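Local coordinates for protein lipase (Streptomyces rimosus, PDB 5MAL) that hydrolyses triacylglycerols and other esters, preferring medium-length acyl chains, as a secreted serine esterase of the GDSL (SGNH hydrolase) family, at residues A[107-112]-A[164-169]; A[54-59]-A[81-86]; A[7-12]-A[139-144]; A[122-127]-A[176-181]; A[27-32]-A[47-52]. One frame throughout, in Å; residues are numbered along the deposited sequence.

Overall arrangement
From the N terminus, the nucleophile turn of 7-12 opens the longest loop, which interaction 3 closes at 139-144, beyond the fourth strand of the parallel sheet. Interaction 5 (27-32 with 47-52) nests inside it and fastens a surface loop to the edge strand 46-49 by a disulfide. Interaction 2 (54-59 with 81-86) follows, also nested, and joins the start of helix 57-64 to the loop after strand 74-78. Interactions 1 and 4 both begin on helix 98-130 and end on helix 159-180, so they cross each other and interaction 3. Interaction 2 touches interactions 1, 3 and 4, linking the helical layer to the active-site turn.

Interaction 1: A[107-112]-A[164-169]; sequences KARAYI and NAAADD
The guanidinium of Arg109 has the methyl CB of Ala165 over the centre of one face, 3.5 Å above the plane, and the carboxylate of Asp169 at its edge. Its NE sends a hydrogen bond of 2.7 Å to Asp169 OD2, which lies nearly in the guanidinium plane, while seen from the acid the donor stands well above the carboxylate plane. The two flat groups are therefore twisted, by 44°, rather than laid side by side. Arg109 NH2 adds a weak bond of 3.2 Å to Asp169 OD1. A second weak bond runs from Arg109 NH2 to Asp169 OD2 at 3.0 Å. The arginine chain runs straight through chi2 and bends at chi3 (68°), which turns the guanidinium across the neighbouring helix, with CG resting 3.8 Å from Ala166 CB. One turn on, Ile112 reaches over with two branches: CD1 meets Ala166 O at 3.6 Å, and CG2 lies 3.8 Å from Asp169 CB. Segments 107-112 and 164-169 run almost parallel, 7° apart, with their axes 9.5 Å from each other; the small alanines leave room for Arg109 and Ile112 between them. Phe86 packs on both Ile112 and Ala166 on the buried side. Replacing Arg109 by alanine would probably leave the Asp169 carboxylate without its cationic mate and uncover the Ala165 methyl. Asp169 OD2 also accepts from Gln113 NE2, so helix 98-130 grips this oxygen through two residues, and the ion pair, standing at the partly exposed side of an otherwise apolar seam, probably adds electrostatic attraction where the packing ends.

Interaction 2: A[54-59]-A[81-86]; sequences GARTGD and GNDAGF
Asp83 meets Thr57 because its CG stands beside its own backbone N (chi1 -61°) while Thr57 OG1 sits between backbone N and carbonyl carbon (chi1 57°), turned to the same carboxylate. Thr57 N is shared by both oxygens, 3.0 Å from Asp83 OD1 and 3.0 Å from Asp83 OD2, each through a syn lone pair, and Thr57 OG1 donates to Asp83 OD2 at 2.7 Å. The acid binds the first turn of helix 57-64 from across the contact, next to the N-cap residue Arg56, whose own N is held by Asp59 OD2. Asn82 ND2 reaches Ala55 O at 3.0 Å, from above the carbonyl plane. Arg56 passes its guanidinium face over Asn82 O without bonding it. With a leucine at Asp83, Thr57 N and OG1 would probably lose their acceptor, loosening the tie between helix start and loop. Gly54 and Asn82 probably correspond to the glycine and asparagine that, as in other SGNH hydrolases, complete the oxyanion hole with the nucleophile. The contact joins the start of helix 57-64 to the link from strand 74-78 into helix 86-96, with Gln119 of helix 98-130 packed on Thr57 and Asp83.

Interaction 3: A[7-12]-A[139-144]; sequences LGDSYS and LGYPRF
Asp9 and Tyr141 form the tight end of this contact: the phenol OH donates to Asp9 OD2 over 2.6 Å, coming in on the syn side, the side chains approaching from opposite directions. Asp9 can meet the phenol because its CG stands between backbone N and carbonyl carbon (chi1 53°), which also lets OD1 take Tyr11 N at 3.1 Å and cap the short helix 10-13. Tyr141 then presses its CD1-CE1 edge onto the face of Tyr11 in a T-shaped stack, planes at 86° and centroids 5.1 Å apart. Further along, the fit slackens: Pro142 CD is 4.3 Å from Tyr11 CE2. Phe144 makes a close but oblique point contact, its CZ 3.1 Å from Tyr11 OH. The looser side is not solvent: every touching residue is buried, with Tyr226 against Tyr11 and Pro142, and Ile163 against Phe144. Tyr141 OH also takes a probable hydrogen bond from Gly81 N, so the phenol bridges Asp9 to the turn after strand 74-78. Asp9 precedes the nucleophile Ser10, whose OG pairs with His216 NE2. Strand, tight turn and short capped helix carrying the serine are the signature GDSL block of the SGNH hydrolase fold, here serving a Ser-His dyad.

Interaction 4: A[122-127]-A[176-181]; sequences QVYDAI and KRAADH
Tyr124, the first residue of 122-127 to carry the contact, lays its CB squarely over the imidazole of His181, 3.4 Å from the ring centroid and only 8° off the normal. Its CG stands beside the backbone N (chi1 -63°), which sends the phenol ring onward past the imidazole toward the other helix. The ring turns its edge to the same His181 face in a T-shaped pair, with Tyr124 CD2 3.7 Å from His181 CD2 and the planes at 87°. Farther out, Tyr124 CE2 touches Arg177 CB at 3.6 Å, and at the same 3.6 Å it meets the backbone N of Ala178. Helices 98-130 and 159-180 lie on one side of the parallel sheet of this alpha/beta/alpha sandwich, joined through strand 135-139, whose Val138 packs against both Tyr124 and Ala178. Next in sequence, Asp125 starts out away from the partner, but its carboxylate swings back to the imidazole edge, where OD1 lies 3.0 Å from His181 CE1, a close C-H to oxygen approach rather than a conventional hydrogen bond. The ring is held by other acids: His181 ND1 bonds to Asp128 and NE2 to Asp121, which fixes the rotation of the imidazole under Tyr124. Asp121 also pairs with Arg177, whose NH1 makes a second salt bridge, to Asp180 OD2.

Interaction 5: A[27-32]-A[47-52]; sequences CKRSTK and FNFTAC
Arg29 holds the carbonyl of Phe49 over the face of its guanidinium instead of at the edge: Phe49 O is 2.9 Å from Arg29 NE, yet the angle is too poor for a hydrogen bond. The bond that does form is at the rim, where Arg29 NH1 donates to Ala51 O at 2.8 Å, an N-H...O angle of 159°. The bend at chi3 (-75°) sets the guanidinium against the carbonyls of Phe49 and Ala51 while the methylenes before it run over the face of the Phe49 ring, the two side chains pointing opposite ways. Arg29 CD makes a CH-pi contact there, 3.5 Å from the ring centroid, and CB packs 3.6 Å from Phe49 CE2. The guanidinium lies too far from the ring for more than a weak cation-pi attraction. A water donates to Thr50 O at 2.7 Å and is weakly bonded to Arg29 NH1. Alongside, Cys27 and Cys52 are joined by a disulfide, SG to SG 2.0 Å, with a chi3 of -85°, near the relaxed value. Cys52 N probably also donates to Gly8 O, so the cystine lies next to the turn that carries the nucleophile. At the far end Ser30 closes an ST turn, its OG accepting from Lys32 N and bonded also to Gly18 O. A covalent bridge, one firm hydrogen bond and aliphatic packing over a ring thus hold the loop to the end of edge strand 46-49, and the arginine's positive charge probably adds attraction by lying against backbone carbonyl oxygens.

Interaction 1: A[107-112]-A[164-169]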
# COMPACT_ATOMS: atom_id res chain seq x y z
N LYS A 107 -4.68 0.73 -18.85
CA LYS A 107 -5.96 1.20 -18.34
C LYS A 107 -5.77 1.62 -16.88
O LYS A 107 -6.23 2.66 -16.46
CB LYS A 107 -7.04 0.12 -18.48
CG LYS A 107 -8.33 0.37 -17.72
CD LYS A 107 -9.28 -0.81 -17.82
CE LYS A 107 -10.46 -0.67 -16.88
NZ LYS A 107 -11.37 -1.85 -16.92
N ALA A 108 -5.03 0.81 -16.13
CA ALA A 108 -4.75 1.12 -14.73
C ALA A 108 -3.95 2.41 -14.63
O ALA A 108 -4.20 3.24 -13.76
CB ALA A 108 -4.00 -0.03 -14.06
N ARG A 109 -2.98 2.58 -15.53
CA ARG A 109 -2.11 3.74 -15.46
C ARG A 109 -2.85 5.00 -15.85
O ARG A 109 -2.58 6.07 -15.32
CB ARG A 109 -0.88 3.55 -16.36
CG ARG A 109 0.09 2.52 -15.81
CD ARG A 109 1.31 2.45 -16.69
NE ARG A 109 2.08 3.68 -16.58
CZ ARG A 109 3.05 4.02 -17.42
NH1 ARG A 109 3.35 3.23 -18.45
NH2 ARG A 109 3.70 5.16 -17.24
N ALA A 110 -3.80 4.87 -16.78
CA ALA A 110 -4.65 6.01 -17.12
C ALA A 110 -5.44 6.43 -15.88
O ALA A 110 -5.59 7.61 -15.61
CB ALA A 110 -5.58 5.67 -18.26
N TYR A 111 -5.92 5.44 -15.13
CA TYR A 111 -6.67 5.70 -13.91
C TYR A 111 -5.83 6.44 -12.91
O TYR A 111 -6.24 7.47 -12.37
CB TYR A 111 -7.18 4.41 -13.28
CG TYR A 111 -8.22 4.67 -12.21
CD1 TYR A 111 -7.86 5.10 -10.94
CD2 TYR A 111 -9.57 4.51 -12.49
CE1 TYR A 111 -8.81 5.35 -9.97
CE2 TYR A 111 -10.53 4.75 -11.52
CZ TYR A 111 -10.15 5.18 -10.27
OH TYR A 111 -11.12 5.42 -9.33
N ILE A 112 -4.66 5.89 -12.63
CA ILE A 112 -3.71 6.49 -11.71
C ILE A 112 -3.41 7.94 -12.05
O ILE A 112 -3.44 8.80 -11.17
CB ILE A 112 -2.41 5.71 -11.71
CG1 ILE A 112 -2.64 4.33 -11.11
CG2 ILE A 112 -1.34 6.49 -10.97
CD1 ILE A 112 -1.56 3.31 -11.47
N ASN A 164 5.88 -2.00 -13.08
CA ASN A 164 6.76 -1.07 -12.38
C ASN A 164 6.37 0.38 -12.67
O ASN A 164 6.36 1.22 -11.78
CB ASN A 164 8.21 -1.28 -12.78
CG ASN A 164 8.88 -2.40 -12.00
OD1 ASN A 164 8.24 -3.09 -11.22
ND2 ASN A 164 10.16 -2.57 -12.22
N ALA A 165 6.08 0.66 -13.93
CA ALA A 165 5.72 2.00 -14.35
C ALA A 165 4.43 2.46 -13.67
O ALA A 165 4.31 3.62 -13.30
CB ALA A 165 5.58 2.06 -15.88
N ALA A 166 3.48 1.54 -13.54
CA ALA A 166 2.25 1.79 -12.80
C ALA A 166 2.57 2.18 -11.37
O ALA A 166 2.01 3.12 -10.84
CB ALA A 166 1.34 0.57 -12.83
N ALA A 167 3.47 1.43 -10.74
CA ALA A 167 3.92 1.78 -9.40
C ALA A 167 4.55 3.16 -9.39
O ALA A 167 4.23 3.99 -8.54
CB ALA A 167 4.91 0.75 -8.89
N ASP A 168 5.46 3.40 -10.34
CA ASP A 168 6.10 4.70 -10.44
C ASP A 168 5.05 5.79 -10.58
O ASP A 168 5.11 6.82 -9.89
CB ASP A 168 7.06 4.74 -11.63
CG ASP A 168 8.34 3.96 -11.38
OD1 ASP A 168 8.53 3.49 -10.25
OD2 ASP A 168 9.16 3.84 -12.32
N ASP A 169 4.06 5.55 -11.43
CA ASP A 169 2.96 6.51 -11.64
C ASP A 169 2.23 6.77 -10.34
O ASP A 169 2.01 7.92 -9.98
CB ASP A 169 1.96 6.01 -12.69
CG ASP A 169 2.46 6.16 -14.12
OD1 ASP A 169 3.60 6.60 -14.34
OD2 ASP A 169 1.70 5.81 -15.04

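Interaction 2: A[54-59]-A[81-86]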
# COMPACT_ATOMS: atom_id res chain seq x y z
N GLY A 54 -8.63 -4.88 0.12
CA GLY A 54 -9.62 -4.58 -0.90
C GLY A 54 -10.08 -3.14 -0.91
O GLY A 54 -10.79 -2.74 -1.84
N ALA A 55 -9.68 -2.37 0.10
CA ALA A 55 -10.15 -1.00 0.23
C ALA A 55 -9.79 -0.10 -0.94
O ALA A 55 -8.64 -0.07 -1.41
CB ALA A 55 -9.63 -0.38 1.52
N ARG A 56 -10.79 0.63 -1.39
CA ARG A 56 -10.61 1.75 -2.29
C ARG A 56 -10.73 3.01 -1.46
O ARG A 56 -11.13 2.94 -0.30
CB ARG A 56 -11.66 1.77 -3.40
CG ARG A 56 -11.49 0.74 -4.50
CD ARG A 56 -12.68 0.81 -5.47
NE ARG A 56 -12.40 0.15 -6.74
CZ ARG A 56 -12.31 -1.16 -6.91
NH1 ARG A 56 -12.46 -1.99 -5.88
NH2 ARG A 56 -12.04 -1.66 -8.12
N THR A 57 -10.42 4.16 -2.06
CA THR A 57 -10.59 5.44 -1.39
C THR A 57 -12.00 5.58 -0.82
O THR A 57 -12.19 6.14 0.26
CB THR A 57 -10.28 6.62 -2.32
OG1 THR A 57 -11.13 6.54 -3.47
CG2 THR A 57 -8.81 6.62 -2.76
N GLY A 58 -12.99 5.07 -1.56
CA GLY A 58 -14.38 5.14 -1.15
C GLY A 58 -14.66 4.31 0.09
O GLY A 58 -15.50 4.65 0.93
N ASP A 59 -13.95 3.20 0.21
CA ASP A 59 -14.07 2.34 1.38
C ASP A 59 -13.42 2.99 2.58
O ASP A 59 -13.88 2.84 3.71
CB ASP A 59 -13.44 0.98 1.10
CG ASP A 59 -14.08 0.30 -0.09
OD1 ASP A 59 -15.31 0.07 -0.04
OD2 ASP A 59 -13.37 0.03 -1.08
N GLY A 81 -4.26 1.90 -4.89
CA GLY A 81 -3.98 0.76 -5.73
C GLY A 81 -5.25 0.07 -6.20
O GLY A 81 -5.40 -0.25 -7.37
N ASN A 82 -6.19 -0.14 -5.29
CA ASN A 82 -7.42 -0.84 -5.64
C ASN A 82 -8.33 0.03 -6.49
O ASN A 82 -9.09 -0.48 -7.32
CB ASN A 82 -8.14 -1.30 -4.38
CG ASN A 82 -7.50 -2.54 -3.78
OD1 ASN A 82 -7.28 -3.53 -4.48
ND2 ASN A 82 -7.19 -2.49 -2.50
N ASP A 83 -8.26 1.34 -6.27
CA ASP A 83 -9.00 2.27 -7.12
C ASP A 83 -8.56 2.11 -8.56
O ASP A 83 -9.37 2.17 -9.48
CB ASP A 83 -8.79 3.71 -6.66
CG ASP A 83 -9.28 3.93 -5.24
OD1 ASP A 83 -8.58 3.51 -4.32
OD2 ASP A 83 -10.36 4.52 -5.06
N ALA A 84 -7.27 1.87 -8.75
CA ALA A 84 -6.69 1.75 -10.08
C ALA A 84 -6.82 0.31 -10.58
O ALA A 84 -6.46 0.01 -11.71
CB ALA A 84 -5.24 2.19 -10.06
N GLY A 85 -7.36 -0.56 -9.73
CA GLY A 85 -7.59 -1.95 -10.08
C GLY A 85 -6.32 -2.78 -10.18
O GLY A 85 -6.16 -3.56 -11.11
N PHE A 86 -5.42 -2.62 -9.21
CA PHE A 86 -4.15 -3.33 -9.25
C PHE A 86 -4.29 -4.84 -9.10
O PHE A 86 -3.68 -5.60 -9.85
CB PHE A 86 -3.20 -2.81 -8.16
CG PHE A 86 -2.30 -1.71 -8.63
CD1 PHE A 86 -2.58 -1.02 -9.79
CD2 PHE A 86 -1.17 -1.37 -7.91
CE1 PHE A 86 -1.76 0.01 -10.22
CE2 PHE A 86 -0.34 -0.35 -8.33
CZ PHE A 86 -0.63 0.34 -9.50
O HOH W 1 -6.33 -4.25 -1.06
O HOH W 2 -6.27 0.96 -2.57
O HOH W 3 -12.48 2.50 -8.54

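Interaction 3: A[7-12]-A[139-144]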
# COMPACT_ATOMS: atom_id res chain seq x y z
N LEU A 7 -4.85 3.61 8.31
CA LEU A 7 -5.84 3.46 7.25
C LEU A 7 -5.26 2.75 6.06
O LEU A 7 -4.05 2.62 5.93
CB LEU A 7 -6.30 4.83 6.76
CG LEU A 7 -6.71 5.84 7.81
CD1 LEU A 7 -6.78 7.17 7.10
CD2 LEU A 7 -8.06 5.42 8.38
N GLY A 8 -6.13 2.35 5.15
CA GLY A 8 -5.67 1.95 3.85
C GLY A 8 -6.12 0.59 3.39
O GLY A 8 -7.13 0.06 3.87
N ASP A 9 -5.36 0.05 2.44
CA ASP A 9 -5.72 -1.20 1.79
C ASP A 9 -4.85 -2.32 2.32
O ASP A 9 -4.39 -2.26 3.44
CB ASP A 9 -5.60 -1.09 0.28
CG ASP A 9 -4.24 -0.58 -0.18
OD1 ASP A 9 -3.24 -0.73 0.57
OD2 ASP A 9 -4.18 -0.04 -1.30
N SER A 10 -4.63 -3.33 1.49
CA SER A 10 -4.02 -4.56 1.94
C SER A 10 -2.53 -4.38 2.21
O SER A 10 -1.93 -5.18 2.92
CB SER A 10 -4.25 -5.65 0.91
OG SER A 10 -3.94 -5.14 -0.37
N TYR A 11 -1.93 -3.35 1.61
CA TYR A 11 -0.50 -3.13 1.86
C TYR A 11 -0.30 -2.56 3.25
O TYR A 11 0.80 -2.62 3.80
CB TYR A 11 0.11 -2.21 0.80
CG TYR A 11 0.26 -2.95 -0.50
CD1 TYR A 11 -0.86 -3.21 -1.28
CD2 TYR A 11 1.49 -3.43 -0.93
CE1 TYR A 11 -0.76 -3.91 -2.44
CE2 TYR A 11 1.59 -4.15 -2.11
CZ TYR A 11 0.46 -4.39 -2.85
OH TYR A 11 0.52 -5.08 -4.04
N SER A 12 -1.37 -2.01 3.81
CA SER A 12 -1.30 -1.47 5.16
C SER A 12 -1.86 -2.48 6.13
O SER A 12 -1.36 -2.59 7.24
CB SER A 12 -2.07 -0.15 5.29
OG SER A 12 -1.40 0.87 4.59
N LEU A 139 2.18 6.29 2.64
CA LEU A 139 3.23 5.42 2.18
C LEU A 139 2.88 4.97 0.77
O LEU A 139 1.71 4.77 0.44
CB LEU A 139 3.39 4.23 3.11
CG LEU A 139 3.99 4.57 4.47
CD1 LEU A 139 2.94 4.96 5.50
CD2 LEU A 139 4.81 3.39 4.96
N GLY A 140 3.89 4.86 -0.07
CA GLY A 140 3.67 4.44 -1.44
C GLY A 140 3.62 2.93 -1.59
O GLY A 140 3.50 2.19 -0.61
N TYR A 141 3.68 2.47 -2.84
CA TYR A 141 3.75 1.06 -3.15
C TYR A 141 5.13 0.77 -3.70
O TYR A 141 5.77 1.66 -4.25
CB TYR A 141 2.67 0.66 -4.16
CG TYR A 141 1.27 0.92 -3.70
CD1 TYR A 141 0.56 -0.04 -3.00
CD2 TYR A 141 0.65 2.14 -3.96
CE1 TYR A 141 -0.74 0.20 -2.57
CE2 TYR A 141 -0.65 2.39 -3.53
CZ TYR A 141 -1.34 1.42 -2.85
OH TYR A 141 -2.62 1.65 -2.42
N PRO A 142 5.60 -0.47 -3.56
CA PRO A 142 6.92 -0.75 -4.12
C PRO A 142 6.78 -1.06 -5.60
O PRO A 142 5.75 -1.59 -6.00
CB PRO A 142 7.37 -1.99 -3.33
CG PRO A 142 6.09 -2.73 -3.05
CD PRO A 142 5.03 -1.63 -2.84
N ARG A 143 7.78 -0.70 -6.40
CA ARG A 143 7.91 -1.31 -7.71
C ARG A 143 7.99 -2.81 -7.48
O ARG A 143 8.72 -3.26 -6.59
CB ARG A 143 9.16 -0.80 -8.45
CG ARG A 143 8.97 0.52 -9.17
CD ARG A 143 10.22 0.87 -9.94
NE ARG A 143 11.35 0.95 -9.03
CZ ARG A 143 11.83 2.08 -8.52
NH1 ARG A 143 11.28 3.24 -8.87
NH2 ARG A 143 12.86 2.05 -7.69
N PHE A 144 7.23 -3.58 -8.24
CA PHE A 144 7.12 -5.00 -7.98
C PHE A 144 8.34 -5.81 -8.45
O PHE A 144 8.61 -6.88 -7.91
CB PHE A 144 5.88 -5.59 -8.64
CG PHE A 144 4.58 -5.26 -7.95
CD1 PHE A 144 4.56 -4.75 -6.67
CD2 PHE A 144 3.37 -5.51 -8.59
CE1 PHE A 144 3.36 -4.46 -6.04
CE2 PHE A 144 2.16 -5.21 -7.97
CZ PHE A 144 2.16 -4.68 -6.69

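Interaction 4: A[122-127]-A[176-181]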
# COMPACT_ATOMS: atom_id res chain seq x y z
N GLN A 122 -10.10 13.45 -1.83
CA GLN A 122 -11.29 13.14 -1.04
C GLN A 122 -10.91 12.61 0.32
O GLN A 122 -11.41 13.06 1.35
CB GLN A 122 -12.17 12.13 -1.77
CG GLN A 122 -12.98 12.72 -2.89
CD GLN A 122 -13.93 11.72 -3.48
OE1 GLN A 122 -13.52 10.66 -3.98
NE2 GLN A 122 -15.22 12.02 -3.40
N VAL A 123 -10.00 11.64 0.32
CA VAL A 123 -9.55 11.06 1.57
C VAL A 123 -8.73 12.07 2.35
O VAL A 123 -8.92 12.24 3.56
CB VAL A 123 -8.72 9.78 1.34
CG1 VAL A 123 -8.19 9.26 2.67
CG2 VAL A 123 -9.56 8.73 0.65
N TYR A 124 -7.81 12.74 1.67
CA TYR A 124 -6.86 13.59 2.39
C TYR A 124 -7.58 14.80 2.98
O TYR A 124 -7.22 15.27 4.06
CB TYR A 124 -5.71 14.04 1.48
CG TYR A 124 -4.82 12.94 0.94
CD1 TYR A 124 -4.97 11.61 1.33
CD2 TYR A 124 -3.82 13.24 0.03
CE1 TYR A 124 -4.15 10.61 0.80
CE2 TYR A 124 -3.01 12.28 -0.50
CZ TYR A 124 -3.16 10.97 -0.12
OH TYR A 124 -2.32 10.05 -0.69
N ASP A 125 -8.59 15.30 2.27
CA ASP A 125 -9.43 16.38 2.80
C ASP A 125 -10.10 15.96 4.10
O ASP A 125 -10.23 16.75 5.04
CB ASP A 125 -10.52 16.78 1.81
CG ASP A 125 -10.02 17.64 0.68
OD1 ASP A 125 -8.90 18.19 0.77
OD2 ASP A 125 -10.76 17.78 -0.30
N ALA A 126 -10.56 14.72 4.13
CA ALA A 126 -11.21 14.20 5.32
C ALA A 126 -10.21 14.18 6.47
O ALA A 126 -10.50 14.61 7.58
CB ALA A 126 -11.79 12.85 5.06
N ILE A 127 -9.00 13.69 6.19
CA ILE A 127 -7.96 13.69 7.21
C ILE A 127 -7.62 15.11 7.66
O ILE A 127 -7.45 15.37 8.86
CB ILE A 127 -6.70 12.96 6.70
CG1 ILE A 127 -7.00 11.48 6.55
CG2 ILE A 127 -5.55 13.17 7.66
CD1 ILE A 127 -6.02 10.73 5.67
N LYS A 176 2.92 13.75 -4.72
CA LYS A 176 2.49 15.13 -4.94
C LYS A 176 1.15 15.46 -4.26
O LYS A 176 1.01 16.56 -3.72
CB LYS A 176 2.44 15.45 -6.44
CG LYS A 176 3.70 14.99 -7.14
CD LYS A 176 3.95 15.66 -8.49
CE LYS A 176 2.67 15.96 -9.25
NZ LYS A 176 2.99 16.17 -10.70
N ARG A 177 0.19 14.54 -4.25
CA ARG A 177 -1.05 14.76 -3.50
C ARG A 177 -0.78 14.88 -2.01
O ARG A 177 -1.32 15.77 -1.35
CB ARG A 177 -2.06 13.62 -3.71
CG ARG A 177 -2.83 13.59 -5.04
CD ARG A 177 -3.68 14.84 -5.28
NE ARG A 177 -2.85 15.89 -5.84
CZ ARG A 177 -2.86 17.15 -5.44
NH1 ARG A 177 -3.67 17.55 -4.47
NH2 ARG A 177 -2.04 18.02 -6.02
N ALA A 178 0.06 13.98 -1.48
CA ALA A 178 0.40 14.00 -0.06
C ALA A 178 1.02 15.34 0.31
O ALA A 178 0.59 15.99 1.27
CB ALA A 178 1.35 12.87 0.26
N ALA A 179 2.02 15.75 -0.45
CA ALA A 179 2.69 17.02 -0.20
C ALA A 179 1.71 18.18 -0.34
O ALA A 179 1.84 19.20 0.36
CB ALA A 179 3.86 17.19 -1.15
N ASP A 180 0.72 18.02 -1.21
CA ASP A 180 -0.27 19.08 -1.43
C ASP A 180 -1.20 19.28 -0.25
O ASP A 180 -1.89 20.29 -0.16
CB ASP A 180 -1.10 18.78 -2.67
CG ASP A 180 -1.43 20.04 -3.43
OD1 ASP A 180 -0.52 20.87 -3.62
OD2 ASP A 180 -2.61 20.19 -3.82
N HIS A 181 -1.22 18.31 0.66
CA HIS A 181 -1.96 18.45 1.92
C HIS A 181 -1.03 18.56 3.12
O HIS A 181 -1.47 18.51 4.27
CB HIS A 181 -2.91 17.27 2.12
CG HIS A 181 -4.00 17.20 1.11
ND1 HIS A 181 -5.31 17.45 1.42
CD2 HIS A 181 -3.98 16.89 -0.21
CE1 HIS A 181 -6.06 17.31 0.34
NE2 HIS A 181 -5.27 16.96 -0.66

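Interaction 5: A[27-32]-A[47-52]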
# COMPACT_ATOMS: atom_id res chain seq x y z
N CYS A 27 -10.77 -7.97 6.43
CA CYS A 27 -9.80 -6.89 6.33
C CYS A 27 -8.37 -7.42 6.36
O CYS A 27 -7.47 -6.79 5.82
CB CYS A 27 -10.00 -5.87 7.46
SG CYS A 27 -11.41 -4.80 7.19
N LYS A 28 -8.18 -8.59 6.98
CA LYS A 28 -6.89 -9.25 7.04
C LYS A 28 -5.84 -8.31 7.61
O LYS A 28 -4.82 -8.05 6.99
CB LYS A 28 -6.48 -9.74 5.64
CG LYS A 28 -7.14 -11.05 5.22
CD LYS A 28 -6.56 -12.22 5.99
CE LYS A 28 -7.11 -13.54 5.45
NZ LYS A 28 -6.74 -14.68 6.32
N ARG A 29 -6.10 -7.77 8.79
CA ARG A 29 -5.12 -6.95 9.47
C ARG A 29 -4.12 -7.81 10.22
O ARG A 29 -4.42 -8.40 11.26
CB ARG A 29 -5.80 -5.97 10.42
CG ARG A 29 -6.47 -4.83 9.65
CD ARG A 29 -7.01 -3.75 10.57
NE ARG A 29 -8.24 -4.13 11.26
CZ ARG A 29 -9.47 -3.88 10.83
NH1 ARG A 29 -9.68 -3.27 9.68
NH2 ARG A 29 -10.52 -4.26 11.57
N SER A 30 -2.91 -7.83 9.69
CA SER A 30 -1.83 -8.63 10.20
C SER A 30 -1.14 -7.99 11.39
O SER A 30 -0.90 -6.78 11.38
CB SER A 30 -0.81 -8.86 9.09
OG SER A 30 0.40 -9.34 9.64
N THR A 31 -0.78 -8.78 12.40
CA THR A 31 0.02 -8.26 13.50
C THR A 31 1.46 -8.02 13.06
O THR A 31 2.25 -7.41 13.79
CB THR A 31 -0.00 -9.19 14.73
OG1 THR A 31 0.67 -10.41 14.42
CG2 THR A 31 -1.42 -9.50 15.12
N LYS A 32 1.81 -8.51 11.87
CA LYS A 32 3.13 -8.28 11.32
C LYS A 32 3.10 -7.22 10.22
O LYS A 32 4.10 -7.00 9.53
CB LYS A 32 3.73 -9.57 10.78
CG LYS A 32 3.93 -10.62 11.86
CD LYS A 32 4.69 -11.83 11.36
CE LYS A 32 4.70 -12.93 12.40
NZ LYS A 32 5.51 -12.56 13.59
N PHE A 47 -3.96 2.32 19.36
CA PHE A 47 -3.82 1.88 17.98
C PHE A 47 -5.16 1.55 17.33
O PHE A 47 -5.75 0.50 17.57
CB PHE A 47 -2.88 0.67 17.97
CG PHE A 47 -2.64 0.08 16.61
CD1 PHE A 47 -2.41 0.88 15.50
CD2 PHE A 47 -2.61 -1.30 16.46
CE1 PHE A 47 -2.16 0.30 14.26
CE2 PHE A 47 -2.36 -1.87 15.23
CZ PHE A 47 -2.14 -1.07 14.14
N ASN A 48 -5.64 2.46 16.50
CA ASN A 48 -6.87 2.22 15.76
C ASN A 48 -6.57 1.80 14.33
O ASN A 48 -6.25 2.62 13.48
CB ASN A 48 -7.77 3.45 15.80
CG ASN A 48 -8.61 3.51 17.08
OD1 ASN A 48 -9.50 2.69 17.29
ND2 ASN A 48 -8.31 4.47 17.93
N PHE A 49 -6.70 0.50 14.10
CA PHE A 49 -6.24 -0.11 12.86
C PHE A 49 -7.45 -0.42 12.01
O PHE A 49 -8.14 -1.40 12.27
CB PHE A 49 -5.45 -1.37 13.20
CG PHE A 49 -4.61 -1.93 12.08
CD1 PHE A 49 -4.41 -1.22 10.90
CD2 PHE A 49 -3.95 -3.14 12.26
CE1 PHE A 49 -3.60 -1.75 9.88
CE2 PHE A 49 -3.13 -3.67 11.27
CZ PHE A 49 -2.95 -2.97 10.08
N THR A 50 -7.72 0.42 11.01
CA THR A 50 -8.93 0.27 10.21
C THR A 50 -8.62 -0.06 8.75
O THR A 50 -9.53 -0.23 7.94
CB THR A 50 -9.80 1.53 10.28
OG1 THR A 50 -9.05 2.66 9.83
CG2 THR A 50 -10.27 1.76 11.70
N ALA A 51 -7.34 -0.14 8.41
CA ALA A 51 -6.94 -0.56 7.07
C ALA A 51 -7.61 -1.89 6.73
O ALA A 51 -7.88 -2.70 7.61
CB ALA A 51 -5.41 -0.69 6.98
N CYS A 52 -7.87 -2.12 5.45
CA CYS A 52 -8.69 -3.26 5.09
C CYS A 52 -8.37 -3.75 3.70
O CYS A 52 -8.33 -2.98 2.75
CB CYS A 52 -10.17 -2.90 5.21
SG CYS A 52 -11.30 -4.32 5.24
O HOH W 4 -11.99 -1.10 8.69